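Local coordinates for effector protein hopAB3 (Pseudomonas syringae pv. maculicola, PDB 3TJY) that is a type III effector recognised by the host Pto resistance protein, eliciting a hypersensitive response in tomato and promoting virulence in susceptible plants, at residues A[28-37]-A[51-61]. Numbering follows the deposited sequence.
Sequences FRNMLRGEEM and FPDMLPCGIDR. With SO4 (sulfate ion), chain B.
Water 3 is gripped by three backbone groups and ties Leu32 to Ile59 and Arg61. It donates to Leu32 O at 2.9 Å and to Ile59 O at 2.8 Å, and it accepts from Arg61 N. The contact belongs to the small helical bundle of the Pto-binding domain. It joins the C-terminal end of helix 21-32, closed by a Schellman motif at Gly34, to helix 54-57 and the loop after it. No direct hydrogen bond crosses between the segments, and waters do the polar work. Water 2 donates to Met31 O and accepts from Ile59 N. The Arg61 side chain has two conformers. In the one given here, water 1 lies in the plane of the guanidinium, at its edge, and links Arg61 NH1 to Arg29 O. In this conformer the guanidinium also lays one face over the Leu32 carbonyl, with Leu32 O 3.0 Å above the plane and displaced from the centre of the group. The N-H groups do not point at this oxygen.

Ile59 supplies the apolar centre. Its two branches divide the work: CG2 meets Leu32 CD2 at 3.8 Å, while CD1 comes in at the edge of the Phe28 ring, roughly level with it. The same CD1 lies over a face of the Phe51 ring, away from the ring centre. Met31, a selenomethionine, has CG anti to the backbone N (chi1 173°) and then bends at chi2 (73°); its end packs on Ile59, though the exact position of CE is doubtful. Phe47 of helix 41-50 touches Phe28, Met37 and Met54. From helix 64-77, Leu69 touches Phe28 and Leu65 touches Phe51. Arg29, directed away from 51-61, and Arg25 bind a sulfate, probably from the crystallisation liquor. Arg29 presents its guanidinium edge, and NE donates to sulfate O3 at 2.7 Å, with an N-H...O angle of 160°.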
loop_
_atom_site.group_PDB
_atom_site.type_symbol
_atom_site.label_atom_id
_atom_site.label_comp_id
_atom_site.label_asym_id
_atom_site.label_seq_id
_atom_site.Cartn_x
_atom_site.Cartn_y
_atom_site.Cartn_z
ATOM N N PHE A 28 -6.072 -2.555 0.186
ATOM C CA PHE A 28 -5.228 -2.384 -0.990
ATOM C C PHE A 28 -5.735 -3.246 -2.135
ATOM O O PHE A 28 -5.732 -2.813 -3.276
ATOM C CB PHE A 28 -3.773 -2.691 -0.686
ATOM C CG PHE A 28 -2.832 -2.309 -1.794
ATOM C CD1 PHE A 28 -2.731 -0.996 -2.204
ATOM C CD2 PHE A 28 -2.056 -3.269 -2.425
ATOM C CE1 PHE A 28 -1.847 -0.625 -3.219
ATOM C CE2 PHE A 28 -1.168 -2.914 -3.435
ATOM C CZ PHE A 28 -1.061 -1.585 -3.835
ATOM N N ARG A 29 -6.177 -4.461 -1.828
ATOM C CA ARG A 29 -6.804 -5.305 -2.847
ATOM C C ARG A 29 -7.989 -4.579 -3.481
ATOM O O ARG A 29 -8.131 -4.539 -4.701
ATOM C CB ARG A 29 -7.278 -6.630 -2.244
ATOM C CG ARG A 29 -7.817 -7.612 -3.269
ATOM C CD ARG A 29 -8.364 -8.867 -2.589
ATOM N NE ARG A 29 -7.318 -9.511 -1.809
ATOM C CZ ARG A 29 -7.363 -9.701 -0.495
ATOM N NH1 ARG A 29 -8.425 -9.338 0.204
ATOM N NH2 ARG A 29 -6.344 -10.286 0.112
ATOM N N ASN A 30 -8.837 -4.002 -2.638
ATOM C CA ASN A 30 -9.996 -3.247 -3.104
ATOM C C ASN A 30 -9.599 -1.991 -3.879
ATOM O O ASN A 30 -10.266 -1.620 -4.850
ATOM C CB ASN A 30 -10.884 -2.867 -1.926
ATOM C CG ASN A 30 -11.515 -4.068 -1.267
ATOM O OD1 ASN A 30 -11.720 -5.104 -1.904
ATOM N ND2 ASN A 30 -11.839 -3.933 0.018
HETATM N N MSE A 31 -8.522 -1.345 -3.448
HETATM C CA MSE A 31 -8.001 -0.163 -4.140
HETATM C C MSE A 31 -7.620 -0.522 -5.567
HETATM O O MSE A 31 -7.953 0.197 -6.516
HETATM C CB MSE A 31 -6.784 0.405 -3.406
HETATM C CG MSE A 31 -6.082 1.542 -4.142
HETATM SE SE MSE A 31 -7.098 3.228 -4.093
HETATM C CE MSE A 31 -6.004 4.231 -5.342
ATOM N N LEU A 32 -6.942 -1.649 -5.725
ATOM C CA LEU A 32 -6.533 -2.090 -7.052
ATOM C C LEU A 32 -7.731 -2.420 -7.925
ATOM O O LEU A 32 -7.634 -2.374 -9.149
ATOM C CB LEU A 32 -5.590 -3.294 -6.969
ATOM C CG LEU A 32 -4.277 -3.055 -6.238
ATOM C CD1 LEU A 32 -3.396 -4.276 -6.361
ATOM C CD2 LEU A 32 -3.578 -1.824 -6.816
ATOM N N ARG A 33 -8.850 -2.751 -7.278
ATOM C CA ARG A 33 -10.116 -3.027 -7.950
ATOM C C ARG A 33 -10.865 -1.737 -8.259
ATOM O O ARG A 33 -11.884 -1.750 -8.951
ATOM C CB ARG A 33 -10.999 -3.924 -7.077
ATOM C CG ARG A 33 -10.508 -5.352 -6.954
ATOM C CD ARG A 33 -11.219 -6.097 -5.830
ATOM N NE ARG A 33 -10.903 -7.524 -5.850
ATOM C CZ ARG A 33 -11.215 -8.379 -4.880
ATOM N NH1 ARG A 33 -10.886 -9.658 -4.999
ATOM N NH2 ARG A 33 -11.847 -7.959 -3.794
ATOM N N GLY A 34 -10.367 -0.628 -7.724
ATOM C CA GLY A 34 -10.926 0.682 -8.006
ATOM C C GLY A 34 -11.682 1.356 -6.873
ATOM O O GLY A 34 -12.330 2.381 -7.087
ATOM N N GLU A 35 -11.601 0.795 -5.669
ATOM C CA GLU A 35 -12.362 1.325 -4.537
ATOM C C GLU A 35 -11.456 2.102 -3.584
ATOM O O GLU A 35 -10.444 1.580 -3.119
ATOM C CB GLU A 35 -13.057 0.183 -3.790
ATOM C CG GLU A 35 -13.635 -0.895 -4.697
ATOM C CD GLU A 35 -14.217 -2.072 -3.922
ATOM O OE1 GLU A 35 -14.455 -1.924 -2.701
ATOM O OE2 GLU A 35 -14.432 -3.147 -4.531
ATOM N N GLU A 36 -11.815 3.352 -3.294
ATOM C CA GLU A 36 -11.033 4.170 -2.363
ATOM C C GLU A 36 -10.754 3.434 -1.071
ATOM O O GLU A 36 -11.624 2.733 -0.548
ATOM C CB GLU A 36 -11.793 5.436 -1.989
ATOM C CG GLU A 36 -11.851 6.497 -3.049
ATOM C CD GLU A 36 -12.551 7.729 -2.532
ATOM O OE1 GLU A 36 -13.755 7.635 -2.207
ATOM O OE2 GLU A 36 -11.890 8.779 -2.420
HETATM N N MSE A 37 -9.553 3.626 -0.535
HETATM C CA MSE A 37 -9.233 3.095 0.781
HETATM C C MSE A 37 -9.688 4.057 1.874
HETATM O O MSE A 37 -9.664 5.274 1.698
HETATM C CB MSE A 37 -7.736 2.825 0.909
HETATM C CG MSE A 37 -7.218 1.752 -0.030
HETATM SE SE MSE A 37 -5.326 1.469 0.248
HETATM C CE MSE A 37 -4.660 2.915 -0.726
ATOM N N PHE A 51 2.773 6.504 -3.659
ATOM C CA PHE A 51 1.837 6.548 -4.778
ATOM C C PHE A 51 1.277 7.961 -4.862
ATOM O O PHE A 51 0.153 8.213 -4.459
ATOM C CB PHE A 51 0.687 5.545 -4.568
ATOM C CG PHE A 51 1.144 4.121 -4.409
ATOM C CD1 PHE A 51 1.311 3.310 -5.520
ATOM C CD2 PHE A 51 1.391 3.594 -3.144
ATOM C CE1 PHE A 51 1.725 1.977 -5.388
ATOM C CE2 PHE A 51 1.817 2.261 -3.001
ATOM C CZ PHE A 51 1.985 1.461 -4.133
ATOM N N PRO A 52 2.079 8.905 -5.373
ATOM C CA PRO A 52 1.731 10.319 -5.269
ATOM C C PRO A 52 0.396 10.689 -5.920
ATOM O O PRO A 52 -0.233 11.628 -5.469
ATOM C CB PRO A 52 2.874 11.018 -6.010
ATOM C CG PRO A 52 3.565 9.916 -6.809
ATOM C CD PRO A 52 3.390 8.690 -6.012
ATOM N N ASP A 53 -0.005 9.963 -6.957
ATOM C CA ASP A 53 -1.190 10.324 -7.722
ATOM C C ASP A 53 -2.431 9.576 -7.248
ATOM O O ASP A 53 -3.468 9.633 -7.909
ATOM C CB ASP A 53 -0.987 10.004 -9.206
ATOM C CG ASP A 53 0.163 10.762 -9.817
ATOM O OD1 ASP A 53 0.275 11.979 -9.578
ATOM O OD2 ASP A 53 0.953 10.139 -10.557
HETATM N N MSE A 54 -2.344 8.902 -6.108
HETATM C CA MSE A 54 -3.407 7.977 -5.699
HETATM C C MSE A 54 -4.789 8.623 -5.562
HETATM O O MSE A 54 -5.793 8.048 -5.990
HETATM C CB MSE A 54 -3.035 7.271 -4.397
HETATM C CG MSE A 54 -4.120 6.355 -3.857
HETATM SE SE MSE A 54 -3.541 5.641 -2.134
HETATM C CE MSE A 54 -2.222 7.020 -1.806
ATOM N N LEU A 55 -4.853 9.810 -4.965
ATOM C CA LEU A 55 -6.165 10.407 -4.718
ATOM C C LEU A 55 -6.965 10.743 -5.981
ATOM O O LEU A 55 -8.129 10.352 -6.088
ATOM C CB LEU A 55 -6.099 11.570 -3.718
ATOM C CG LEU A 55 -5.557 11.172 -2.341
ATOM C CD1 LEU A 55 -5.670 12.306 -1.334
ATOM C CD2 LEU A 55 -6.271 9.926 -1.801
ATOM N N PRO A 56 -6.362 11.467 -6.939
ATOM C CA PRO A 56 -7.112 11.730 -8.170
ATOM C C PRO A 56 -7.064 10.579 -9.179
ATOM O O PRO A 56 -7.962 10.496 -10.013
ATOM C CB PRO A 56 -6.416 12.971 -8.749
ATOM C CG PRO A 56 -5.001 12.875 -8.220
ATOM C CD PRO A 56 -5.145 12.293 -6.842
ATOM N N CYS A 57 -6.058 9.705 -9.107
ATOM C CA CYS A 57 -5.864 8.743 -10.190
ATOM C C CYS A 57 -5.925 7.272 -9.829
ATOM O O CYS A 57 -5.830 6.421 -10.719
ATOM C CB CYS A 57 -4.549 9.007 -10.936
ATOM S SG CYS A 57 -4.304 10.672 -11.441
ATOM N N GLY A 58 -6.055 6.947 -8.551
ATOM C CA GLY A 58 -5.990 5.549 -8.159
ATOM C C GLY A 58 -4.592 4.958 -8.247
ATOM O O GLY A 58 -3.602 5.678 -8.391
ATOM N N ILE A 59 -4.514 3.635 -8.147
ATOM C CA ILE A 59 -3.246 2.925 -8.222
ATOM C C ILE A 59 -3.352 1.820 -9.271
ATOM O O ILE A 59 -4.344 1.095 -9.324
ATOM C CB ILE A 59 -2.830 2.340 -6.861
ATOM C CG1 ILE A 59 -2.498 3.463 -5.868
ATOM C CG2 ILE A 59 -1.616 1.403 -7.018
ATOM C CD1 ILE A 59 -2.281 2.963 -4.434
ATOM N N ASP A 60 -2.327 1.702 -10.110
ATOM C CA ASP A 60 -2.349 0.777 -11.244
ATOM C C ASP A 60 -1.875 -0.591 -10.785
ATOM O O ASP A 60 -0.732 -0.738 -10.381
ATOM C CB ASP A 60 -1.413 1.312 -12.325
ATOM C CG ASP A 60 -1.319 0.412 -13.537
ATOM O OD1 ASP A 60 -2.065 -0.583 -13.626
ATOM O OD2 ASP A 60 -0.488 0.716 -14.417
ATOM N N ARG A 61 -2.746 -1.592 -10.842
ATOM C CA ARG A 61 -2.385 -2.907 -10.325
ATOM C C ARG A 61 -1.197 -3.512 -11.072
ATOM O O ARG A 61 -0.509 -4.387 -10.549
ATOM C CB ARG A 61 -3.581 -3.867 -10.384
ATOM C CG ARG A 61 -4.185 -4.025 -11.760
ATOM C CD ARG A 61 -4.961 -5.327 -11.863
ATOM N NE ARG A 61 -5.705 -5.618 -10.641
ATOM C CZ ARG A 61 -6.988 -5.328 -10.459
ATOM N NH1 ARG A 61 -7.580 -5.635 -9.314
ATOM N NH2 ARG A 61 -7.680 -4.735 -11.424
HETATM S S SO4 B . -3.918 -11.248 -2.408
HETATM O O1 SO4 B . -2.954 -10.736 -3.365
HETATM O O2 SO4 B . -3.710 -10.631 -1.107
HETATM O O3 SO4 B . -5.253 -10.918 -2.893
HETATM O O4 SO4 B . -3.747 -12.690 -2.290
HETATM O O HOH W 1 -7.558 -6.481 -6.588
HETATM O O HOH W 2 -7.248 2.340 -8.176
HETATM O O HOH W 3 -5.605 -0.974 -10.672
#